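NAD(FAD)-dependent dehydrogenase, NirB-family (N-terminal domain) (Clostridium acetobutylicum, PDB 3KLJ) catalyses the NADH-dependent reduction of rubredoxin through a bound FAD, passing electrons along the chain that scavenges dioxygen in this anaerobe. Local coordinates at residues A[9-14]-A[104-109]; A[32-37]-A[76-81]; A[326-331]-A[339-344]; A[345-350]-A[370-375]. All coordinates share one frame; numbering follows the deposited sequence.

Contacts 1 and 2 belong to one parallel sheet of the FAD-binding domain, in which strands 12-15 and 35-38 lie side by side; their centres are 9 Å apart, and I14 N to T36 O, at 2.8 Å, is a probable backbone hydrogen bond between them. The side chains of I14 and M37 each come to about 8 Å from the FAD. Contacts 3 and 4 meet in the C-terminal domain, far from the FAD, with centres 8 Å apart. There strands 337-343 and 346-353 are neighbours in an antiparallel sheet, and K327 NZ reaches I375 O at 2.7 Å. About 50 Å separates the centre of contact 1 from that of contact 3.

Contact 1 (A[9-14]-A[104-109]); sequences STKILI and KYEKLI
K11 O is gripped by two backbone amides: K107 N at 2.8 Å, almost in line with the C=O bond, beyond the oxygen, and E106 N at 3.0 Å, more bent and tilted from the carbonyl plane. Beyond this fork the strands run parallel, with L13 N on K107 O and I109 N on L13 O, both at 2.8 Å. Before the fork, T10 N donates to K104 O. E106 sends its extended side chain alongside the K11 chain, pointing the same way; in the conformer given, K11 NZ makes a long and doubtful salt bridge to E106 OE2 (3.8 Å). On the face carrying L13 and L108, L13 CB meets Y105 CB at 3.6 Å, the two side chains crossing at about a right angle, and L13 CD1 touches L108 CD1. L108 CB sits over the centre of the Y105 ring. On the other face I12 CG2 meets I109 CD1 at 3.9 Å. The pair joins two strands of the Rossmann-type sheet of the FAD-binding domain. I12, I14 and I109 pack under helix 19-28, L13, Y105 and L108 rest on V95 of strand 94-97, and strand 35-38 flanks 12-15 along its other edge.

Contact 2 (A[32-37]-A[76-81]); sequences CDDITM and NIKVIT
D34 turns CG away from its own backbone N (chi1 -173°), and K78 folds at chi3 (-75°), a pair of turns that brings the carboxylate and the ammonium together across the strand ends. The strands they flank, 35-37 and 78-80, are parallel neighbours in the Rossmann-type sheet of the FAD-binding domain, with 78-80 outermost in that sheet. Their backbones are laced by K78 N to I35 O, by M37 N to K78 O at 2.7 Å and by I80 N to M37 O at 2.8 Å.

The face bearing M37 and V79 is apolar. M37 CG and SD both touch the CG2 branch of I77 at 3.9 Å, and M37 runs alongside V79. Two residues before M37, I35 CD1 meets I77 CG1 at 4.1 Å. Helix 19-28 and Y72 of helix 69-74 lie over this side, and the latter helix ends at N76 in a Schellman motif just ahead of strand 78-80. On the face bearing T36 and K78, the K78 chain passes over T36, its CE 3.6 Å from T36 OG1, and the methyl T36 CG2 packs on I80 CD1 at 3.7 Å. The second carboxylate oxygen of D34 has a weak bond from K11 N. C32, in the loop ahead of strand 35-37, forms a disulfide with C292. K78 NZ and D34 OD1 form a salt bridge modelled at 2.5 Å, shorter than such a bond should be, so that its exact length is doubtful.

Contact 3 (A[326-331]-A[339-344]); sequences SKVFRS and VCMLKE
F329 and L342, on one face of the sheet, form the apolar centre: L342 CD1 comes to the edge of the phenyl ring, near its plane, 3.6 Å from F329 CE2, and the CD2 branch follows at a longer distance. F329 holds CG beside its own backbone N (chi1 -59°), which carries the ring along the strand toward L342. Helix 378-382 closes over both through I381. The face bearing V328 and V339 has a lighter contact, V328 CG1 to V339 CG2 at 4.1 Å, with R330 laid alongside V339; the R330 guanidinium finds its charged partners in D187 and D189.

Between the faces, F329 and C340 form a hydrogen-bonded pair. F329 N to C340 O and C340 N to F329 O are both 2.8 Å. L342 N reaches K327 O. At the exposed edge S326 N donates to L342 O at 2.9 Å, and S326 OG accepts from E344 N at 2.9 Å while giving only a weak bond to L342 O, thus tying the strand end to the turn that follows. The arrangement is an antiparallel beta hairpin, with strand 327-332 at the rim of the C-terminal domain's sheet.

Contact 4 (A[345-350]-A[370-375]); sequences NKIDAA and KSFDNI
N345 pairs with F372 through a firm backbone hydrogen bond, F372 N donating to N345 O at 2.7 Å. In the conformer given, N345 ND2 also donates to F372 O at 2.9 Å. This acceptor lies close to the plane of the asparagine amide, though the nitrogen is tilted from the F372 carbonyl plane; N345 CG stands beside its own backbone N (chi1 -65°), which in that conformer swings ND2 across to the carbonyl. N345 O also sits at the edge of the F372 ring, 3.5 Å from CD1, and takes a CA-H...O contact from S371. Two residues along, a water accepts from I347 N at 3.1 Å and donates to K370 O at 2.7 Å, so the amide and carbonyl are joined through it. Segment 370-375 lies in the loop between helices 356-367 and 378-382, laid against the start of strand 346-353 in the antiparallel sheet of the C-terminal domain; within that strand D348 and A349 both face M341 in a classic beta bulge. I347 CD1 packs obliquely on the F372 ring, 3.6 Å from CZ, and I381 touches both residues. K346 NZ is bonded to S369 OG and K370 NZ to N384 O, while I375 O accepts from K327 NZ.

Contact 1 (A[9-14]-A[104-109])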
# COMPACT_ATOMS: atom_id res chain seq x y z
N SER A 9 -17.97 24.08 12.16
CA SER A 9 -18.38 23.88 10.77
C SER A 9 -17.35 24.48 9.81
O SER A 9 -16.83 25.57 10.06
CB SER A 9 -19.75 24.50 10.52
OG SER A 9 -19.66 25.90 10.31
N THR A 10 -17.06 23.76 8.73
CA THR A 10 -16.09 24.19 7.72
C THR A 10 -16.63 24.00 6.31
O THR A 10 -17.67 23.37 6.14
CB THR A 10 -14.74 23.42 7.84
OG1 THR A 10 -14.99 22.01 7.89
CG2 THR A 10 -14.00 23.84 9.07
N LYS A 11 -15.93 24.55 5.32
CA LYS A 11 -16.28 24.35 3.91
C LYS A 11 -15.86 22.93 3.50
O LYS A 11 -16.70 22.10 3.15
CB LYS A 11 -15.59 25.39 3.02
CG LYS A 11 -16.36 26.70 2.78
CD LYS A 11 -16.42 27.58 4.02
CE LYS A 11 -16.38 29.06 3.65
NZ LYS A 11 -17.39 29.42 2.61
N ILE A 12 -14.55 22.68 3.55
CA ILE A 12 -13.99 21.37 3.19
C ILE A 12 -13.54 20.61 4.42
O ILE A 12 -12.63 21.04 5.15
CB ILE A 12 -12.81 21.51 2.19
CG1 ILE A 12 -13.22 22.39 1.00
CG2 ILE A 12 -12.30 20.13 1.77
CD1 ILE A 12 -12.29 22.29 -0.16
N LEU A 13 -14.20 19.47 4.65
CA LEU A 13 -13.83 18.55 5.70
C LEU A 13 -13.07 17.38 5.08
O LEU A 13 -13.56 16.72 4.17
CB LEU A 13 -15.07 17.99 6.39
CG LEU A 13 -15.05 17.87 7.92
CD1 LEU A 13 -15.85 16.67 8.41
CD2 LEU A 13 -13.64 17.89 8.51
N ILE A 14 -11.87 17.15 5.60
CA ILE A 14 -11.03 16.04 5.15
C ILE A 14 -10.93 15.00 6.26
O ILE A 14 -10.37 15.27 7.34
CB ILE A 14 -9.64 16.54 4.69
CG1 ILE A 14 -9.80 17.43 3.45
CG2 ILE A 14 -8.71 15.37 4.39
CD1 ILE A 14 -8.53 18.13 3.05
N LYS A 104 -19.92 20.10 11.00
CA LYS A 104 -20.65 20.36 9.77
C LYS A 104 -19.70 20.70 8.62
O LYS A 104 -18.71 21.41 8.82
CB LYS A 104 -21.68 21.49 9.97
CG LYS A 104 -22.63 21.70 8.78
CD LYS A 104 -24.05 22.07 9.20
CE LYS A 104 -24.15 23.50 9.71
NZ LYS A 104 -25.56 23.89 10.04
N TYR A 105 -20.00 20.17 7.44
CA TYR A 105 -19.20 20.43 6.25
C TYR A 105 -20.08 20.90 5.10
O TYR A 105 -21.29 20.69 5.13
CB TYR A 105 -18.46 19.15 5.83
CG TYR A 105 -19.36 17.99 5.41
CD1 TYR A 105 -19.88 17.92 4.12
CD2 TYR A 105 -19.68 16.97 6.31
CE1 TYR A 105 -20.70 16.87 3.73
CE2 TYR A 105 -20.50 15.91 5.93
CZ TYR A 105 -21.00 15.87 4.63
OH TYR A 105 -21.82 14.85 4.23
N GLU A 106 -19.47 21.51 4.09
CA GLU A 106 -20.15 21.75 2.81
C GLU A 106 -19.74 20.63 1.85
O GLU A 106 -20.56 20.08 1.11
CB GLU A 106 -19.81 23.12 2.24
CG GLU A 106 -20.07 24.30 3.18
CD GLU A 106 -19.90 25.66 2.51
OE1 GLU A 106 -19.66 25.69 1.28
OE2 GLU A 106 -20.02 26.70 3.21
N LYS A 107 -18.45 20.29 1.86
CA LYS A 107 -17.93 19.13 1.15
C LYS A 107 -17.08 18.24 2.05
O LYS A 107 -16.31 18.74 2.89
CB LYS A 107 -17.11 19.56 -0.07
CG LYS A 107 -17.92 19.58 -1.34
CD LYS A 107 -18.23 20.96 -1.81
CE LYS A 107 -18.95 20.88 -3.14
NZ LYS A 107 -19.22 22.23 -3.67
N LEU A 108 -17.23 16.93 1.87
CA LEU A 108 -16.52 15.94 2.66
C LEU A 108 -15.60 15.12 1.76
O LEU A 108 -16.04 14.55 0.75
CB LEU A 108 -17.50 15.01 3.40
CG LEU A 108 -16.92 13.90 4.29
CD1 LEU A 108 -16.13 14.48 5.46
CD2 LEU A 108 -17.98 12.93 4.79
N ILE A 109 -14.32 15.05 2.12
CA ILE A 109 -13.38 14.21 1.39
C ILE A 109 -12.94 13.08 2.32
O ILE A 109 -12.30 13.35 3.35
CB ILE A 109 -12.16 15.01 0.91
CG1 ILE A 109 -12.61 16.13 -0.05
CG2 ILE A 109 -11.13 14.09 0.26
CD1 ILE A 109 -11.49 17.08 -0.45

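Contact 2 (A[32-37]-A[76-81])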
# COMPACT_ATOMS: atom_id res chain seq x y z
N CYS A 32 -10.21 27.19 -2.12
CA CYS A 32 -11.13 27.29 -0.99
C CYS A 32 -10.41 27.83 0.23
O CYS A 32 -9.20 27.65 0.39
CB CYS A 32 -11.81 25.95 -0.68
SG CYS A 32 -13.61 25.98 -0.92
N ASP A 33 -11.15 28.52 1.09
CA ASP A 33 -10.52 29.27 2.19
C ASP A 33 -10.84 28.77 3.61
O ASP A 33 -10.53 29.45 4.60
CB ASP A 33 -10.81 30.78 2.06
CG ASP A 33 -12.28 31.12 2.31
OD1 ASP A 33 -13.15 30.23 2.21
OD2 ASP A 33 -12.56 32.31 2.60
N ASP A 34 -11.45 27.59 3.71
CA ASP A 34 -11.86 27.04 5.00
C ASP A 34 -11.75 25.51 4.97
O ASP A 34 -12.72 24.80 4.67
CB ASP A 34 -13.29 27.49 5.32
CG ASP A 34 -13.74 27.09 6.72
OD1 ASP A 34 -12.92 26.59 7.52
OD2 ASP A 34 -14.93 27.28 7.02
N ILE A 35 -10.55 25.02 5.30
CA ILE A 35 -10.20 23.60 5.22
C ILE A 35 -9.86 23.03 6.61
O ILE A 35 -9.01 23.58 7.33
CB ILE A 35 -8.98 23.38 4.29
CG1 ILE A 35 -9.17 24.11 2.95
CG2 ILE A 35 -8.70 21.89 4.08
CD1 ILE A 35 -7.84 24.52 2.31
N THR A 36 -10.52 21.93 6.95
CA THR A 36 -10.25 21.20 8.19
C THR A 36 -9.95 19.74 7.93
O THR A 36 -10.68 19.07 7.19
CB THR A 36 -11.46 21.30 9.14
OG1 THR A 36 -11.71 22.67 9.44
CG2 THR A 36 -11.21 20.56 10.44
N MET A 37 -8.88 19.25 8.55
CA MET A 37 -8.49 17.85 8.46
C MET A 37 -8.65 17.17 9.81
O MET A 37 -8.18 17.68 10.83
CB MET A 37 -7.02 17.74 8.05
CG MET A 37 -6.64 18.51 6.80
SD MET A 37 -4.91 18.20 6.38
CE MET A 37 -5.10 16.56 5.66
N ASN A 76 -3.25 28.27 6.86
CA ASN A 76 -4.55 28.24 7.56
C ASN A 76 -5.35 26.94 7.49
O ASN A 76 -6.57 26.96 7.65
CB ASN A 76 -5.43 29.41 7.14
CG ASN A 76 -5.60 30.41 8.23
OD1 ASN A 76 -4.67 31.15 8.55
ND2 ASN A 76 -6.78 30.43 8.83
N ILE A 77 -4.68 25.83 7.25
CA ILE A 77 -5.34 24.54 7.27
C ILE A 77 -5.41 24.06 8.72
O ILE A 77 -4.39 23.97 9.40
CB ILE A 77 -4.61 23.51 6.39
CG1 ILE A 77 -4.73 23.90 4.91
CG2 ILE A 77 -5.17 22.11 6.63
CD1 ILE A 77 -3.61 23.37 4.02
N LYS A 78 -6.63 23.78 9.17
CA LYS A 78 -6.87 23.33 10.53
C LYS A 78 -6.81 21.81 10.65
O LYS A 78 -7.58 21.09 10.00
CB LYS A 78 -8.22 23.86 11.02
CG LYS A 78 -8.25 25.39 11.15
CD LYS A 78 -9.67 25.95 11.10
CE LYS A 78 -10.24 25.94 9.68
NZ LYS A 78 -11.67 26.37 9.67
N VAL A 79 -5.89 21.33 11.47
CA VAL A 79 -5.73 19.89 11.68
C VAL A 79 -6.16 19.55 13.10
O VAL A 79 -5.62 20.09 14.07
CB VAL A 79 -4.28 19.42 11.44
CG1 VAL A 79 -4.18 17.90 11.58
CG2 VAL A 79 -3.80 19.86 10.06
N ILE A 80 -7.16 18.68 13.22
CA ILE A 80 -7.56 18.14 14.52
C ILE A 80 -6.94 16.75 14.66
O ILE A 80 -7.37 15.80 13.99
CB ILE A 80 -9.09 18.07 14.68
CG1 ILE A 80 -9.77 19.26 14.00
CG2 ILE A 80 -9.47 18.00 16.17
CD1 ILE A 80 -11.27 19.11 13.85
N THR A 81 -5.92 16.65 15.51
CA THR A 81 -5.21 15.38 15.71
C THR A 81 -5.85 14.55 16.82
O THR A 81 -6.62 15.07 17.64
CB THR A 81 -3.71 15.59 16.04
OG1 THR A 81 -3.60 16.56 17.09
CG2 THR A 81 -2.94 16.06 14.81

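Contact 3 (A[326-331]-A[339-344])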
# COMPACT_ATOMS: atom_id res chain seq x y z
N SER A 326 -1.75 -19.33 -23.13
CA SER A 326 -1.59 -20.27 -24.23
C SER A 326 -0.13 -20.72 -24.33
O SER A 326 0.14 -21.85 -24.72
CB SER A 326 -2.05 -19.64 -25.56
OG SER A 326 -1.61 -18.30 -25.67
N LYS A 327 0.79 -19.83 -23.95
CA LYS A 327 2.22 -20.12 -23.99
C LYS A 327 2.98 -19.35 -22.90
O LYS A 327 2.65 -18.20 -22.59
CB LYS A 327 2.79 -19.78 -25.36
CG LYS A 327 4.11 -20.46 -25.69
CD LYS A 327 4.52 -20.19 -27.14
CE LYS A 327 5.62 -21.15 -27.58
NZ LYS A 327 6.09 -20.89 -28.97
N VAL A 328 4.00 -20.00 -22.34
CA VAL A 328 4.84 -19.43 -21.29
C VAL A 328 6.30 -19.48 -21.72
O VAL A 328 6.81 -20.54 -22.08
CB VAL A 328 4.71 -20.23 -19.95
CG1 VAL A 328 5.71 -19.73 -18.90
CG2 VAL A 328 3.30 -20.13 -19.41
N PHE A 329 6.96 -18.33 -21.69
CA PHE A 329 8.42 -18.27 -21.83
C PHE A 329 9.09 -17.88 -20.52
O PHE A 329 8.78 -16.84 -19.93
CB PHE A 329 8.82 -17.27 -22.91
CG PHE A 329 8.26 -17.57 -24.26
CD1 PHE A 329 8.84 -18.52 -25.08
CD2 PHE A 329 7.15 -16.87 -24.72
CE1 PHE A 329 8.33 -18.79 -26.34
CE2 PHE A 329 6.62 -17.14 -25.99
CZ PHE A 329 7.22 -18.10 -26.79
N ARG A 330 10.05 -18.70 -20.09
CA ARG A 330 10.75 -18.49 -18.85
C ARG A 330 12.26 -18.46 -19.11
O ARG A 330 12.75 -19.19 -19.96
CB ARG A 330 10.39 -19.61 -17.87
CG ARG A 330 10.94 -19.48 -16.47
CD ARG A 330 10.38 -20.57 -15.55
NE ARG A 330 8.94 -20.39 -15.29
CZ ARG A 330 7.96 -21.09 -15.85
NH1 ARG A 330 8.23 -22.07 -16.72
NH2 ARG A 330 6.69 -20.83 -15.53
N SER A 331 12.97 -17.60 -18.39
CA SER A 331 14.43 -17.57 -18.42
C SER A 331 14.98 -17.40 -17.01
O SER A 331 14.57 -16.48 -16.29
CB SER A 331 14.92 -16.42 -19.31
OG SER A 331 16.33 -16.27 -19.22
N VAL A 339 9.78 -14.19 -16.64
CA VAL A 339 8.65 -15.02 -17.05
C VAL A 339 7.68 -14.17 -17.87
O VAL A 339 7.36 -13.03 -17.52
CB VAL A 339 7.97 -15.77 -15.85
CG1 VAL A 339 7.32 -14.80 -14.85
CG2 VAL A 339 6.96 -16.79 -16.35
N CYS A 340 7.23 -14.75 -18.98
CA CYS A 340 6.41 -14.04 -19.92
C CYS A 340 5.25 -14.96 -20.32
O CYS A 340 5.46 -16.09 -20.77
CB CYS A 340 7.30 -13.64 -21.11
SG CYS A 340 6.52 -12.90 -22.50
N MET A 341 4.02 -14.49 -20.11
CA MET A 341 2.82 -15.31 -20.35
C MET A 341 1.98 -14.74 -21.48
O MET A 341 1.64 -13.55 -21.49
CB MET A 341 2.00 -15.44 -19.06
CG MET A 341 2.78 -16.04 -17.90
SD MET A 341 1.85 -16.20 -16.36
CE MET A 341 3.00 -17.16 -15.38
N LEU A 342 1.67 -15.59 -22.46
CA LEU A 342 0.97 -15.15 -23.66
C LEU A 342 -0.50 -15.52 -23.66
O LEU A 342 -0.89 -16.58 -23.16
CB LEU A 342 1.64 -15.71 -24.91
CG LEU A 342 2.77 -14.88 -25.51
CD1 LEU A 342 4.03 -14.96 -24.66
CD2 LEU A 342 3.05 -15.32 -26.93
N LYS A 343 -1.31 -14.64 -24.22
CA LYS A 343 -2.68 -14.94 -24.57
C LYS A 343 -2.81 -14.72 -26.06
O LYS A 343 -2.97 -13.58 -26.52
CB LYS A 343 -3.65 -14.07 -23.78
CG LYS A 343 -5.05 -14.66 -23.63
CD LYS A 343 -5.58 -14.49 -22.21
CE LYS A 343 -4.89 -15.46 -21.25
NZ LYS A 343 -5.14 -15.11 -19.82
N GLU A 344 -2.69 -15.81 -26.81
CA GLU A 344 -2.65 -15.80 -28.28
C GLU A 344 -1.33 -15.20 -28.76
O GLU A 344 -0.26 -15.79 -28.54
CB GLU A 344 -3.85 -15.04 -28.88
CG GLU A 344 -5.22 -15.65 -28.62
CD GLU A 344 -5.42 -16.99 -29.31
OE1 GLU A 344 -5.01 -18.02 -28.72
OE2 GLU A 344 -5.99 -17.02 -30.42

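Contact 4 (A[345-350]-A[370-375])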
# COMPACT_ATOMS: atom_id res chain seq x y z
N ASN A 345 -1.41 -14.04 -29.41
CA ASN A 345 -0.21 -13.35 -29.88
C ASN A 345 0.07 -12.07 -29.10
O ASN A 345 0.78 -11.17 -29.56
CB ASN A 345 -0.28 -13.12 -31.39
CG ASN A 345 -0.29 -14.41 -32.17
OD1 ASN A 345 -1.17 -15.26 -31.98
ND2 ASN A 345 0.68 -14.58 -33.06
N LYS A 346 -0.47 -12.02 -27.88
CA LYS A 346 -0.31 -10.88 -27.00
C LYS A 346 0.35 -11.32 -25.70
O LYS A 346 0.15 -12.44 -25.26
CB LYS A 346 -1.67 -10.23 -26.72
CG LYS A 346 -2.43 -9.85 -27.99
CD LYS A 346 -3.47 -8.78 -27.75
CE LYS A 346 -3.88 -8.12 -29.05
NZ LYS A 346 -4.72 -6.92 -28.84
N ILE A 347 1.15 -10.44 -25.11
CA ILE A 347 1.66 -10.70 -23.77
C ILE A 347 0.58 -10.25 -22.78
O ILE A 347 0.19 -9.08 -22.75
CB ILE A 347 3.00 -9.98 -23.49
CG1 ILE A 347 4.04 -10.35 -24.55
CG2 ILE A 347 3.50 -10.32 -22.09
CD1 ILE A 347 5.33 -9.55 -24.45
N ASP A 348 0.09 -11.21 -21.99
CA ASP A 348 -0.97 -10.97 -21.02
C ASP A 348 -0.41 -10.68 -19.63
O ASP A 348 -1.00 -9.91 -18.87
CB ASP A 348 -1.91 -12.19 -20.94
CG ASP A 348 -3.12 -11.94 -20.05
OD1 ASP A 348 -3.92 -11.04 -20.36
OD2 ASP A 348 -3.29 -12.67 -19.05
N ALA A 349 0.72 -11.29 -19.31
CA ALA A 349 1.33 -11.12 -18.00
C ALA A 349 2.82 -11.43 -18.06
O ALA A 349 3.27 -12.26 -18.85
CB ALA A 349 0.66 -12.01 -16.96
N ALA A 350 3.57 -10.72 -17.23
CA ALA A 350 5.02 -10.90 -17.17
C ALA A 350 5.56 -10.42 -15.84
O ALA A 350 5.02 -9.47 -15.24
CB ALA A 350 5.69 -10.15 -18.30
N LYS A 370 0.44 -4.93 -27.40
CA LYS A 370 1.20 -5.19 -28.61
C LYS A 370 1.02 -6.63 -29.08
O LYS A 370 1.17 -7.57 -28.31
CB LYS A 370 2.68 -4.91 -28.38
CG LYS A 370 3.50 -4.78 -29.66
CD LYS A 370 4.97 -4.60 -29.35
CE LYS A 370 5.66 -3.88 -30.50
NZ LYS A 370 6.94 -3.31 -30.03
N SER A 371 0.69 -6.78 -30.36
CA SER A 371 0.58 -8.10 -30.97
C SER A 371 1.93 -8.52 -31.54
O SER A 371 2.66 -7.69 -32.09
CB SER A 371 -0.49 -8.10 -32.04
OG SER A 371 -0.36 -6.95 -32.85
N PHE A 372 2.23 -9.80 -31.42
CA PHE A 372 3.51 -10.36 -31.85
C PHE A 372 3.24 -11.40 -32.92
O PHE A 372 2.69 -12.47 -32.62
CB PHE A 372 4.25 -10.99 -30.66
CG PHE A 372 4.69 -10.00 -29.62
CD1 PHE A 372 3.79 -9.52 -28.67
CD2 PHE A 372 6.01 -9.53 -29.61
CE1 PHE A 372 4.19 -8.59 -27.72
CE2 PHE A 372 6.42 -8.60 -28.65
CZ PHE A 372 5.51 -8.13 -27.71
N ASP A 373 3.60 -11.09 -34.16
CA ASP A 373 3.39 -12.01 -35.27
C ASP A 373 4.34 -13.21 -35.27
O ASP A 373 4.15 -14.17 -36.01
CB ASP A 373 3.42 -11.27 -36.62
CG ASP A 373 4.70 -10.47 -36.83
OD1 ASP A 373 5.80 -10.99 -36.57
OD2 ASP A 373 4.59 -9.31 -37.28
N ASN A 374 5.37 -13.14 -34.43
CA ASN A 374 6.28 -14.26 -34.24
C ASN A 374 6.36 -14.65 -32.76
O ASN A 374 6.90 -13.90 -31.94
CB ASN A 374 7.67 -13.92 -34.79
CG ASN A 374 8.53 -15.16 -35.03
OD1 ASN A 374 9.27 -15.22 -36.01
ND2 ASN A 374 8.43 -16.14 -34.15
N ILE A 375 5.82 -15.81 -32.42
CA ILE A 375 5.85 -16.27 -31.03
C ILE A 375 6.58 -17.61 -30.89
O ILE A 375 6.40 -18.33 -29.91
CB ILE A 375 4.42 -16.32 -30.41
CG1 ILE A 375 3.49 -17.25 -31.20
CG2 ILE A 375 3.84 -14.90 -30.30
CD1 ILE A 375 2.23 -17.68 -30.45
O HOH W 1 1.32 -7.43 -25.64